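Local atomic coordinates of ochratoxinase (Aspergillus niger, PDB entry 4C65), a protein that hydrolyses the amide bond of the mycotoxin ochratoxin A, releasing ochratoxin alpha and L-phenylalanine, as a zinc-dependent carboxypeptidase of the amidohydrolase superfamily. Residues D3-T8 and I30-I35; V7-A12 and R50-T55; L14-D19 and E396-D401; L61-W66 and G381-G386; V391-E396 and V411-K416. All blocks are in the same frame, centred on the assembly; numbering follows the deposited sequence.

Overall arrangement
Contacts 1 to 5 probably belong to the beta-sandwich domain and its junction with the TIM barrel. Strand 7-15 threads the first three: contact 1 pairs it with strand 26-31 and contact 2 with strand 54-58, their centres about 9 Å apart, while contact 3 sits at its far end, its centre about 24 Å from that of contact 1. Contact 4 is centred about 11 Å from the centres of contacts 3 and 5, which strand 60-67 probably reaches by hydrogen bonds between L61 O and I16 N and between M62 O and I392 N. Contact 4 comes closest to the active site: the W66 side chain is about 10 Å from that of the zinc ligand H69.

Contact 1 of 5, residues D3-T8 and I30-I35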
# COMPACT_ATOMS: atom_id res chain seq x y z
N ASP A 3 9.45 -9.46 55.27
CA ASP A 3 9.80 -10.92 55.26
C ASP A 3 8.76 -11.78 55.98
O ASP A 3 8.61 -12.96 55.67
CB ASP A 3 11.19 -11.16 55.89
CG ASP A 3 12.33 -10.66 55.00
OD1 ASP A 3 12.29 -10.86 53.76
OD2 ASP A 3 13.30 -10.08 55.54
N GLU A 4 8.05 -11.20 56.94
CA GLU A 4 6.97 -11.88 57.65
C GLU A 4 5.73 -11.96 56.77
O GLU A 4 5.42 -11.02 56.08
CB GLU A 4 6.63 -11.13 58.94
CG GLU A 4 7.56 -11.43 60.12
CD GLU A 4 7.38 -12.81 60.71
OE1 GLU A 4 6.27 -13.36 60.62
OE2 GLU A 4 8.34 -13.35 61.29
N ALA A 5 5.03 -13.08 56.82
CA ALA A 5 3.76 -13.23 56.10
C ALA A 5 2.70 -12.35 56.70
O ALA A 5 2.65 -12.17 57.92
CB ALA A 5 3.32 -14.66 56.17
N LYS A 6 1.88 -11.77 55.86
CA LYS A 6 0.78 -10.95 56.31
C LYS A 6 -0.47 -11.79 56.50
O LYS A 6 -1.01 -12.37 55.58
CB LYS A 6 0.53 -9.79 55.33
CG LYS A 6 -0.48 -8.79 55.85
CD LYS A 6 -0.52 -7.52 55.03
CE LYS A 6 -1.81 -6.72 55.35
NZ LYS A 6 -2.39 -5.94 54.21
N VAL A 7 -0.94 -11.82 57.74
CA VAL A 7 -2.01 -12.71 58.13
C VAL A 7 -3.25 -11.93 58.54
O VAL A 7 -3.17 -11.00 59.34
CB VAL A 7 -1.53 -13.62 59.28
CG1 VAL A 7 -2.67 -14.47 59.84
CG2 VAL A 7 -0.40 -14.50 58.78
N THR A 8 -4.41 -12.33 58.00
CA THR A 8 -5.70 -11.73 58.34
C THR A 8 -6.69 -12.81 58.75
O THR A 8 -6.83 -13.82 58.06
CB THR A 8 -6.29 -10.96 57.15
OG1 THR A 8 -5.33 -10.04 56.65
CG2 THR A 8 -7.55 -10.22 57.56
N ILE A 30 -6.31 -15.51 55.89
CA ILE A 30 -5.55 -15.15 54.71
C ILE A 30 -4.09 -15.00 55.11
O ILE A 30 -3.77 -14.27 56.04
CB ILE A 30 -6.02 -13.80 54.10
CG1 ILE A 30 -7.49 -13.88 53.70
CG2 ILE A 30 -5.16 -13.44 52.89
CD1 ILE A 30 -8.08 -12.58 53.16
N SER A 31 -3.21 -15.70 54.40
CA SER A 31 -1.77 -15.49 54.52
C SER A 31 -1.27 -15.01 53.18
O SER A 31 -1.26 -15.77 52.23
CB SER A 31 -1.06 -16.77 54.94
OG SER A 31 0.33 -16.55 55.03
N ASP A 32 -0.87 -13.73 53.12
CA ASP A 32 -0.43 -13.10 51.89
C ASP A 32 -1.50 -13.20 50.82
O ASP A 32 -2.56 -12.63 50.98
CB ASP A 32 0.92 -13.65 51.44
CG ASP A 32 2.04 -13.24 52.39
OD1 ASP A 32 1.95 -12.13 52.94
OD2 ASP A 32 2.98 -14.03 52.60
N LYS A 33 -1.25 -13.94 49.73
CA LYS A 33 -2.20 -13.98 48.60
C LYS A 33 -3.17 -15.12 48.66
O LYS A 33 -4.11 -15.16 47.87
CB LYS A 33 -1.42 -14.06 47.30
CG LYS A 33 -0.56 -12.83 47.07
CD LYS A 33 0.44 -13.00 45.95
CE LYS A 33 1.39 -11.82 45.84
NZ LYS A 33 1.48 -11.28 44.45
N ILE A 34 -2.95 -16.05 49.58
CA ILE A 34 -3.65 -17.33 49.61
C ILE A 34 -4.46 -17.57 50.87
O ILE A 34 -4.28 -16.91 51.86
CB ILE A 34 -2.55 -18.38 49.36
CG1 ILE A 34 -2.37 -18.34 47.85
CG2 ILE A 34 -2.86 -19.78 49.88
CD1 ILE A 34 -1.01 -17.87 47.41
N ILE A 35 -5.44 -18.46 50.79
CA ILE A 35 -6.24 -18.80 51.91
C ILE A 35 -5.52 -19.87 52.70
O ILE A 35 -5.26 -20.94 52.18
CB ILE A 35 -7.62 -19.33 51.47
CG1 ILE A 35 -8.41 -18.20 50.79
CG2 ILE A 35 -8.38 -19.89 52.67
CD1 ILE A 35 -9.53 -18.67 49.89
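The D32 carboxylate, the flat group that meets the other segment, takes the backbone N of K6 from above its plane: N to OD1 is 2.9 Å, nearly straight at 170° but 45° out of the plane. The second oxygen, OD2, rests 3.6 Å from A5 CB, and the same methyl touches S31 OG at 3.7 Å. D32 swings its CG anti to its own carbonyl carbon (chi1 -68°), bringing the carboxylate up to K6 N, while D32 N donates to K6 O at 2.8 Å, so two bonds hold the K6 backbone. They extend an antiparallel beta hairpin, strands 7-15 and 26-31, beyond its last bridge. T8 and I30 form the hydrogen-bonded pair, with T8 N to I30 O and I30 N to T8 O both 2.8 Å; V7 and S31 form the non-hydrogen-bonded one. On the face carrying T8 and I30, their CB atoms approach to 4.2 Å. S31 to I34 then make a type II' turn that leads the chain into strand 34-38.

Contact 2 of 5, residues V7-A12 and R50-T55; sequences VTIIYA and RSTQST
The carbonyl oxygen of V7 is gripped from two sources: the backbone N of Q53 donates to it at 2.9 Å, and a water donates at the same distance. That water also bonds T8 OG1 and, at greater length, S54 OG, so it links the two segments near V7. Q53 returns the bond through its side chain. A bend at chi2 (60°) curls the amide back until OE1 accepts from V7 N at 3.0 Å, almost straight at 175°, with the donor tilted 20° from the carbonyl plane. Both polar backbone atoms of V7 are thus held by one glutamine. Further along, I9 N donates to S54 O at 3.1 Å, in the carbonyl plane.

Van der Waals contacts line the strand. V7 puts CG1 against T52 CA and CG2 against S51 OG, whose own hydrogen bond goes to K47 O in helix 46-51. I9 and T52 cross at about a right angle, I9 CG1 lying 3.8 Å from T52 CB. T55 CG2 comes to the edge of the Y11 ring, in its plane, 3.5 Å from CE2; R57 makes a cation-pi contact with that ring. The T8-S54 and I9-T55 bridges belong to a parallel pairing in which strand 54-58, just after helix 46-51, joins strand 7-15 in the mixed sheet, probably within the smaller beta-sandwich domain.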
# COMPACT_ATOMS: atom_id res chain seq x y z
N VAL A 7 -0.94 -11.82 57.74
CA VAL A 7 -2.01 -12.71 58.13
C VAL A 7 -3.25 -11.93 58.54
O VAL A 7 -3.17 -11.00 59.34
CB VAL A 7 -1.53 -13.62 59.28
CG1 VAL A 7 -2.67 -14.47 59.84
CG2 VAL A 7 -0.40 -14.50 58.78
N THR A 8 -4.41 -12.33 58.00
CA THR A 8 -5.70 -11.73 58.34
C THR A 8 -6.69 -12.81 58.75
O THR A 8 -6.83 -13.82 58.06
CB THR A 8 -6.29 -10.96 57.15
OG1 THR A 8 -5.33 -10.04 56.65
CG2 THR A 8 -7.55 -10.22 57.56
N ILE A 9 -7.36 -12.63 59.89
CA ILE A 9 -8.41 -13.54 60.32
C ILE A 9 -9.75 -12.88 60.12
O ILE A 9 -9.95 -11.75 60.55
CB ILE A 9 -8.27 -13.96 61.79
CG1 ILE A 9 -6.87 -14.53 62.04
CG2 ILE A 9 -9.32 -15.02 62.13
CD1 ILE A 9 -6.61 -15.01 63.44
N ILE A 10 -10.64 -13.58 59.43
CA ILE A 10 -12.00 -13.10 59.22
C ILE A 10 -12.98 -14.09 59.84
O ILE A 10 -12.99 -15.26 59.47
CB ILE A 10 -12.33 -13.00 57.72
CG1 ILE A 10 -11.30 -12.13 57.00
CG2 ILE A 10 -13.74 -12.45 57.53
CD1 ILE A 10 -11.23 -12.40 55.51
N TYR A 11 -13.75 -13.62 60.81
CA TYR A 11 -14.78 -14.42 61.45
C TYR A 11 -16.08 -14.17 60.76
O TYR A 11 -16.45 -13.02 60.52
CB TYR A 11 -14.91 -14.05 62.91
CG TYR A 11 -13.68 -14.36 63.74
CD1 TYR A 11 -13.53 -15.59 64.36
CD2 TYR A 11 -12.67 -13.43 63.88
CE1 TYR A 11 -12.41 -15.88 65.12
CE2 TYR A 11 -11.54 -13.72 64.65
CZ TYR A 11 -11.43 -14.94 65.28
OH TYR A 11 -10.33 -15.22 66.04
N ALA A 12 -16.80 -15.24 60.45
CA ALA A 12 -18.04 -15.12 59.69
C ALA A 12 -19.21 -15.82 60.35
O ALA A 12 -19.13 -17.00 60.65
CB ALA A 12 -17.84 -15.66 58.27
N ARG A 50 -1.80 -15.97 66.89
CA ARG A 50 -0.59 -15.25 67.33
C ARG A 50 -0.10 -14.21 66.33
O ARG A 50 0.24 -13.08 66.71
CB ARG A 50 0.56 -16.26 67.54
CG ARG A 50 0.59 -16.81 68.92
CD ARG A 50 1.37 -18.09 68.81
NE ARG A 50 0.84 -19.13 69.68
CZ ARG A 50 0.78 -20.43 69.37
NH1 ARG A 50 1.21 -20.91 68.20
NH2 ARG A 50 0.28 -21.28 70.27
N SER A 51 -0.05 -14.59 65.05
CA SER A 51 0.64 -13.80 64.04
C SER A 51 -0.25 -12.80 63.30
O SER A 51 0.25 -12.00 62.52
CB SER A 51 1.32 -14.74 63.04
OG SER A 51 0.36 -15.43 62.25
N THR A 52 -1.57 -12.81 63.54
CA THR A 52 -2.48 -11.96 62.75
C THR A 52 -2.25 -10.45 62.91
O THR A 52 -2.17 -9.91 64.00
CB THR A 52 -3.97 -12.33 63.00
OG1 THR A 52 -4.80 -11.59 62.09
CG2 THR A 52 -4.41 -12.05 64.44
N GLN A 53 -2.13 -9.78 61.78
CA GLN A 53 -2.00 -8.32 61.69
C GLN A 53 -3.35 -7.64 61.96
O GLN A 53 -3.39 -6.56 62.51
CB GLN A 53 -1.55 -7.91 60.25
CG GLN A 53 -0.06 -7.74 60.00
CD GLN A 53 0.75 -9.01 60.25
OE1 GLN A 53 0.36 -10.12 59.88
NE2 GLN A 53 1.91 -8.84 60.87
N SER A 54 -4.44 -8.24 61.48
CA SER A 54 -5.76 -7.67 61.67
C SER A 54 -6.85 -8.74 61.62
O SER A 54 -6.70 -9.80 61.01
CB SER A 54 -6.06 -6.60 60.63
OG SER A 54 -6.33 -7.19 59.39
N THR A 55 -7.96 -8.42 62.27
CA THR A 55 -9.09 -9.29 62.38
C THR A 55 -10.36 -8.57 61.92
O THR A 55 -10.50 -7.38 62.15
CB THR A 55 -9.23 -9.56 63.91
OG1 THR A 55 -8.01 -10.11 64.41
CG2 THR A 55 -10.40 -10.45 64.25
O HOH W 1 -3.70 -8.48 57.98

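Contact 3 of 5, residues L14-D19 and E396-D401; sequences LLIPGD and ENPLED
Van der Waals contact alone joins L14 and I16 to the turn at N397-L399; no hydrogen bond spans the two segments. The L14 side chain crosses that of N397 at a slant, its CD2 methyl 3.4 Å from N397 OD1. With CG anti to the backbone N (chi1 -178°), L14 reaches out far enough for this methyl to lie against the asparagine amide. L14 CD2 also approaches L399 CD1, more loosely, at 4.4 Å.

The remaining apolar contacts gather on one methyl. I16 CD1 points at P398 CG, 3.9 Å away, and lies 4.1 Å from L399 CG, so the isoleucine end touches two successive residues of the turn.

Hydrogen bonds inside 396-401 shape the surface that L14 and I16 meet. N397 OD1 accepts from L399 N at 3.0 Å, an Asx turn, with the donor 57° out of the amide carbonyl plane; E400 N bonds back to N397 O. The oxygen that meets the L14 methyl therefore also braces the turn.

Around this patch, I16 and P398 both pack on V60 of strand 60-67. Helix 358-365 adds L359, against I16 and L399, and I362, against P398 and L399.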
# COMPACT_ATOMS: atom_id res chain seq x y z
N LEU A 14 -21.88 -16.63 58.81
CA LEU A 14 -22.14 -17.65 57.81
C LEU A 14 -21.04 -17.61 56.75
O LEU A 14 -20.73 -16.55 56.21
CB LEU A 14 -23.50 -17.39 57.15
CG LEU A 14 -23.97 -18.38 56.10
CD1 LEU A 14 -24.37 -19.70 56.74
CD2 LEU A 14 -25.12 -17.79 55.31
N LEU A 15 -20.47 -18.78 56.44
CA LEU A 15 -19.44 -18.88 55.42
C LEU A 15 -19.91 -19.78 54.29
O LEU A 15 -20.19 -20.94 54.51
CB LEU A 15 -18.12 -19.38 56.01
CG LEU A 15 -16.90 -19.35 55.08
CD1 LEU A 15 -15.63 -19.01 55.83
CD2 LEU A 15 -16.71 -20.67 54.33
N ILE A 16 -20.01 -19.19 53.09
CA ILE A 16 -20.44 -19.89 51.90
C ILE A 16 -19.18 -20.21 51.09
O ILE A 16 -18.58 -19.31 50.50
CB ILE A 16 -21.44 -19.04 51.08
CG1 ILE A 16 -22.65 -18.69 51.95
CG2 ILE A 16 -21.89 -19.79 49.84
CD1 ILE A 16 -23.44 -17.49 51.49
N PRO A 17 -18.75 -21.49 51.10
CA PRO A 17 -17.47 -21.80 50.51
C PRO A 17 -17.43 -21.74 48.99
O PRO A 17 -16.35 -21.64 48.40
CB PRO A 17 -17.19 -23.22 51.03
CG PRO A 17 -18.54 -23.81 51.16
CD PRO A 17 -19.40 -22.68 51.65
N GLY A 18 -18.59 -21.81 48.34
CA GLY A 18 -18.65 -21.77 46.87
C GLY A 18 -19.11 -23.09 46.30
O GLY A 18 -20.05 -23.12 45.47
N ASP A 19 -18.49 -24.18 46.73
CA ASP A 19 -18.95 -25.52 46.39
C ASP A 19 -19.00 -26.34 47.66
O ASP A 19 -18.00 -26.88 48.08
CB ASP A 19 -18.01 -26.17 45.37
CG ASP A 19 -18.51 -27.53 44.88
OD1 ASP A 19 -19.60 -27.98 45.26
OD2 ASP A 19 -17.80 -28.16 44.08
N GLU A 396 -25.88 -9.16 54.47
CA GLU A 396 -27.04 -10.07 54.57
C GLU A 396 -26.81 -11.37 53.83
O GLU A 396 -25.93 -11.48 52.99
CB GLU A 396 -28.32 -9.43 54.04
CG GLU A 396 -28.97 -8.46 55.07
CD GLU A 396 -28.99 -6.99 54.71
OE1 GLU A 396 -28.76 -6.62 53.53
OE2 GLU A 396 -29.32 -6.20 55.64
N ASN A 397 -27.62 -12.36 54.18
CA ASN A 397 -27.50 -13.72 53.67
C ASN A 397 -28.14 -13.84 52.29
O ASN A 397 -29.36 -13.80 52.17
CB ASN A 397 -28.15 -14.69 54.65
CG ASN A 397 -28.06 -16.12 54.20
OD1 ASN A 397 -27.41 -16.45 53.21
ND2 ASN A 397 -28.74 -16.98 54.90
N PRO A 398 -27.31 -13.99 51.24
CA PRO A 398 -27.83 -14.06 49.90
C PRO A 398 -28.67 -15.32 49.63
O PRO A 398 -29.45 -15.33 48.69
CB PRO A 398 -26.57 -14.03 49.04
CG PRO A 398 -25.53 -14.65 49.89
CD PRO A 398 -25.85 -14.22 51.29
N LEU A 399 -28.52 -16.35 50.45
CA LEU A 399 -29.28 -17.59 50.29
C LEU A 399 -30.74 -17.39 50.63
O LEU A 399 -31.58 -18.16 50.18
CB LEU A 399 -28.69 -18.70 51.16
CG LEU A 399 -27.21 -18.99 50.96
CD1 LEU A 399 -26.75 -20.05 51.94
CD2 LEU A 399 -26.93 -19.44 49.54
N GLU A 400 -31.04 -16.35 51.43
CA GLU A 400 -32.43 -15.96 51.76
C GLU A 400 -32.98 -15.07 50.68
O GLU A 400 -34.18 -14.99 50.53
CB GLU A 400 -32.55 -15.05 53.02
CG GLU A 400 -33.55 -15.45 54.09
CD GLU A 400 -32.82 -16.12 55.20
OE1 GLU A 400 -32.03 -15.41 55.86
OE2 GLU A 400 -32.99 -17.34 55.39
N ASP A 401 -32.11 -14.34 49.98
CA ASP A 401 -32.53 -13.44 48.90
C ASP A 401 -31.37 -13.17 47.96
O ASP A 401 -30.45 -12.41 48.27
CB ASP A 401 -33.06 -12.12 49.49
CG ASP A 401 -33.61 -11.16 48.43
OD1 ASP A 401 -33.84 -11.56 47.26
OD2 ASP A 401 -33.83 -9.98 48.79

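Contact 4 of 5, residues L61-W66 and G381-G386; sequences LMPGLW and GQLREG
Strand 60-67 runs from the beta-sandwich domain toward the zinc site of the TIM barrel, and here the loop ahead of strand 391-394 packs along it. L383, the centre of an inverse gamma turn, carries most of the contact. Its CD1 lies over the strand backbone, 3.6 Å from M62 CA, and meets L61 CD2 at 4.0 Å. The other branch, CD2, rests 3.6 Å from P63 N, while CG faces P63 CD at 3.9 Å. A chi1 of -62° sets CG anti to the L383 carbonyl carbon and turns both methyls onto the M62-P63 peptide.

The proline ring is bordered next by the loop backbone, with CG 3.6 Å from G381 O and 3.9 Å from Q382 CA. G381, whose positive phi favours glycine, brings its CA to 4.5 Å from W66 NE1, an oblique approach to the indole. No hydrogen bond crosses: P63 N lacks a hydrogen, and the backbones of L61, M62 and G64 bond L14 and I16, I392 and D390, leaving apolar packing.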
# COMPACT_ATOMS: atom_id res chain seq x y z
N LEU A 61 -19.56 -14.44 54.62
CA LEU A 61 -18.35 -14.48 53.83
C LEU A 61 -18.49 -15.50 52.69
O LEU A 61 -19.08 -16.58 52.89
CB LEU A 61 -17.17 -14.85 54.70
CG LEU A 61 -15.79 -14.47 54.20
CD1 LEU A 61 -15.54 -12.97 54.31
CD2 LEU A 61 -14.72 -15.24 54.97
N MET A 62 -17.94 -15.16 51.53
CA MET A 62 -18.01 -16.03 50.36
C MET A 62 -16.89 -15.72 49.39
O MET A 62 -16.17 -14.71 49.57
CB MET A 62 -19.38 -15.87 49.68
CG MET A 62 -19.69 -14.48 49.15
SD MET A 62 -21.23 -14.44 48.20
CE MET A 62 -20.68 -15.16 46.65
N PRO A 63 -16.72 -16.55 48.36
CA PRO A 63 -15.72 -16.20 47.35
C PRO A 63 -16.10 -14.97 46.56
O PRO A 63 -17.28 -14.67 46.39
CB PRO A 63 -15.72 -17.41 46.40
CG PRO A 63 -16.46 -18.49 47.11
CD PRO A 63 -17.42 -17.79 48.02
N GLY A 64 -15.09 -14.25 46.09
CA GLY A 64 -15.33 -13.16 45.14
C GLY A 64 -16.05 -13.67 43.89
O GLY A 64 -15.82 -14.80 43.46
N LEU A 65 -16.93 -12.85 43.34
CA LEU A 65 -17.79 -13.26 42.24
C LEU A 65 -17.10 -13.16 40.89
O LEU A 65 -16.27 -12.27 40.67
CB LEU A 65 -19.05 -12.41 42.23
CG LEU A 65 -20.00 -12.62 43.40
CD1 LEU A 65 -20.92 -11.42 43.53
CD2 LEU A 65 -20.79 -13.91 43.18
N TRP A 66 -17.45 -14.08 39.99
CA TRP A 66 -17.00 -14.07 38.60
C TRP A 66 -18.16 -13.69 37.69
O TRP A 66 -19.31 -14.02 37.97
CB TRP A 66 -16.57 -15.44 38.15
CG TRP A 66 -15.21 -15.87 38.56
CD1 TRP A 66 -14.76 -16.06 39.81
CD2 TRP A 66 -14.14 -16.26 37.68
NE1 TRP A 66 -13.45 -16.49 39.79
CE2 TRP A 66 -13.06 -16.62 38.49
CE3 TRP A 66 -14.00 -16.32 36.30
CZ2 TRP A 66 -11.84 -17.02 37.96
CZ3 TRP A 66 -12.79 -16.74 35.77
CH2 TRP A 66 -11.73 -17.10 36.61
N GLY A 381 -12.11 -19.18 43.24
CA GLY A 381 -13.56 -19.36 43.19
C GLY A 381 -14.15 -20.21 44.32
O GLY A 381 -15.36 -20.44 44.34
N GLN A 382 -13.32 -20.59 45.28
CA GLN A 382 -13.78 -21.25 46.49
C GLN A 382 -13.02 -20.79 47.73
O GLN A 382 -11.83 -20.46 47.66
CB GLN A 382 -13.58 -22.75 46.39
CG GLN A 382 -14.36 -23.38 45.28
CD GLN A 382 -14.13 -24.87 45.25
OE1 GLN A 382 -14.42 -25.57 46.20
NE2 GLN A 382 -13.65 -25.35 44.13
N LEU A 383 -13.73 -20.77 48.87
CA LEU A 383 -13.11 -20.46 50.15
C LEU A 383 -12.56 -21.78 50.69
O LEU A 383 -13.24 -22.49 51.43
CB LEU A 383 -14.10 -19.81 51.14
CG LEU A 383 -14.71 -18.45 50.74
CD1 LEU A 383 -15.40 -17.84 51.95
CD2 LEU A 383 -13.69 -17.46 50.17
N ARG A 384 -11.34 -22.09 50.26
CA ARG A 384 -10.67 -23.35 50.54
C ARG A 384 -9.20 -23.11 50.77
O ARG A 384 -8.61 -22.27 50.11
CB ARG A 384 -10.74 -24.29 49.34
CG ARG A 384 -11.87 -25.24 49.52
CD ARG A 384 -12.07 -26.09 48.30
NE ARG A 384 -11.21 -27.26 48.35
CZ ARG A 384 -11.30 -28.27 47.49
NH1 ARG A 384 -12.23 -28.26 46.55
NH2 ARG A 384 -10.46 -29.29 47.58
N GLU A 385 -8.60 -23.89 51.66
CA GLU A 385 -7.18 -23.77 51.90
C GLU A 385 -6.38 -23.97 50.59
O GLU A 385 -6.66 -24.88 49.80
CB GLU A 385 -6.76 -24.75 52.98
CG GLU A 385 -5.29 -24.62 53.36
CD GLU A 385 -4.71 -25.70 54.27
OE1 GLU A 385 -4.85 -26.89 53.95
OE2 GLU A 385 -3.99 -25.38 55.24
N GLY A 386 -5.42 -23.10 50.36
CA GLY A 386 -4.56 -23.16 49.18
C GLY A 386 -5.09 -22.40 47.96
O GLY A 386 -4.37 -22.22 47.00

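Contact 5 of 5, residues V391-E396 and V411-K416; sequences VIALEE and VTHVWK
Strands 391-394 and 411-416 form an antiparallel pair interrupted by a classic beta bulge, at which T412 and H413 both face A393. The pair is part of the mixed sheet that strand 60-67 joins from the other side of strand 391-394, probably in the beta-sandwich domain. V391 and W415 exchange two backbone bonds: W415 N to V391 O at 2.8 Å, nearly along the C=O axis, and V391 N to W415 O at 2.9 Å. A393 N then donates to H413 O, but A393 O accepts from T412 N rather than from H413, the one-residue slip that defines the bulge. That last bond, 2.9 Å, is less straight (144° at the hydrogen).

On the face carrying I392, V414, L394 and V411, I392 and V414 lie side by side, pointing the same way, with CG2 to CG2 at 4.0 Å. I392 sets CG1 between its N and carbonyl carbon (chi1 62°), leaving CG2 beside V414.

The opposite face presents A393, H413, V391 and W415. V391 CB packs on W415 CE3, and the indole turns its edge in plane to V391 O, 3.4 Å from CE3. H56 meets both the H413 and W415 rings. At the bulge, A393 CB sits 3.6 Å from H413 CB, and T412 OG1 hydrogen-bonds H413 ND1 at 2.7 Å in the plane of the imidazole.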
# COMPACT_ATOMS: atom_id res chain seq x y z
N VAL A 391 -12.09 -12.78 48.15
CA VAL A 391 -13.05 -13.05 49.22
C VAL A 391 -13.88 -11.81 49.39
O VAL A 391 -13.34 -10.70 49.39
CB VAL A 391 -12.32 -13.39 50.56
CG1 VAL A 391 -13.32 -13.72 51.66
CG2 VAL A 391 -11.35 -14.54 50.38
N ILE A 392 -15.18 -11.99 49.53
CA ILE A 392 -16.04 -10.84 49.81
C ILE A 392 -16.93 -11.08 51.03
O ILE A 392 -17.30 -12.22 51.34
CB ILE A 392 -16.90 -10.44 48.59
CG1 ILE A 392 -17.85 -11.57 48.16
CG2 ILE A 392 -15.99 -10.05 47.44
CD1 ILE A 392 -18.90 -11.14 47.14
N ALA A 393 -17.24 -9.99 51.71
CA ALA A 393 -18.13 -10.04 52.86
C ALA A 393 -19.41 -9.31 52.54
O ALA A 393 -19.40 -8.28 51.87
CB ALA A 393 -17.48 -9.43 54.09
N LEU A 394 -20.50 -9.85 53.05
CA LEU A 394 -21.82 -9.27 52.87
C LEU A 394 -22.49 -8.99 54.18
O LEU A 394 -22.21 -9.65 55.19
CB LEU A 394 -22.70 -10.23 52.07
CG LEU A 394 -22.58 -10.20 50.56
CD1 LEU A 394 -21.47 -11.09 50.11
CD2 LEU A 394 -23.86 -10.62 49.86
N GLU A 395 -23.38 -8.01 54.17
CA GLU A 395 -24.15 -7.65 55.35
C GLU A 395 -25.34 -8.59 55.55
O GLU A 395 -25.75 -8.80 56.67
CB GLU A 395 -24.66 -6.23 55.20
CG GLU A 395 -24.69 -5.38 56.47
CD GLU A 395 -24.88 -3.87 56.18
OE1 GLU A 395 -24.71 -3.47 54.99
OE2 GLU A 395 -25.21 -3.08 57.12
N GLU A 396 -25.88 -9.16 54.47
CA GLU A 396 -27.04 -10.07 54.57
C GLU A 396 -26.81 -11.37 53.83
O GLU A 396 -25.93 -11.48 52.99
CB GLU A 396 -28.32 -9.43 54.04
CG GLU A 396 -28.97 -8.46 55.07
CD GLU A 396 -28.99 -6.99 54.71
OE1 GLU A 396 -28.76 -6.62 53.53
OE2 GLU A 396 -29.32 -6.20 55.64
N VAL A 411 -22.19 -5.39 49.92
CA VAL A 411 -20.85 -5.94 49.88
C VAL A 411 -19.93 -5.01 50.68
O VAL A 411 -19.53 -3.96 50.20
CB VAL A 411 -20.33 -6.06 48.43
CG1 VAL A 411 -18.94 -6.67 48.40
CG2 VAL A 411 -21.30 -6.90 47.61
N THR A 412 -19.57 -5.40 51.89
CA THR A 412 -18.87 -4.49 52.80
C THR A 412 -17.37 -4.60 52.67
O THR A 412 -16.67 -3.62 52.95
CB THR A 412 -19.23 -4.77 54.27
OG1 THR A 412 -18.92 -6.12 54.60
CG2 THR A 412 -20.69 -4.52 54.50
N HIS A 413 -16.87 -5.79 52.32
CA HIS A 413 -15.43 -6.05 52.26
C HIS A 413 -15.11 -6.76 50.98
O HIS A 413 -15.81 -7.71 50.61
CB HIS A 413 -14.96 -6.96 53.40
CG HIS A 413 -15.09 -6.35 54.75
ND1 HIS A 413 -16.30 -6.17 55.38
CD2 HIS A 413 -14.14 -5.91 55.62
CE1 HIS A 413 -16.09 -5.62 56.57
NE2 HIS A 413 -14.80 -5.45 56.73
N VAL A 414 -14.04 -6.33 50.32
CA VAL A 414 -13.55 -7.02 49.12
C VAL A 414 -12.03 -7.24 49.18
O VAL A 414 -11.27 -6.29 49.19
CB VAL A 414 -13.92 -6.25 47.83
CG1 VAL A 414 -13.40 -6.98 46.59
CG2 VAL A 414 -15.43 -6.06 47.74
N TRP A 415 -11.64 -8.51 49.24
CA TRP A 415 -10.25 -8.92 49.11
C TRP A 415 -10.01 -9.53 47.72
O TRP A 415 -10.77 -10.38 47.26
CB TRP A 415 -9.90 -10.01 50.13
CG TRP A 415 -9.77 -9.54 51.52
CD1 TRP A 415 -8.64 -9.05 52.12
CD2 TRP A 415 -10.80 -9.50 52.50
NE1 TRP A 415 -8.91 -8.72 53.42
CE2 TRP A 415 -10.23 -9.00 53.68
CE3 TRP A 415 -12.15 -9.83 52.49
CZ2 TRP A 415 -10.97 -8.81 54.85
CZ3 TRP A 415 -12.88 -9.65 53.64
CH2 TRP A 415 -12.29 -9.15 54.81
N LYS A 416 -8.96 -9.05 47.05
CA LYS A 416 -8.48 -9.66 45.80
C LYS A 416 -7.01 -9.96 45.98
O LYS A 416 -6.21 -9.07 46.25
CB LYS A 416 -8.67 -8.71 44.62
CG LYS A 416 -8.33 -9.38 43.30
CD LYS A 416 -8.34 -8.43 42.11
CE LYS A 416 -7.04 -7.67 41.90
NZ LYS A 416 -6.89 -7.33 40.48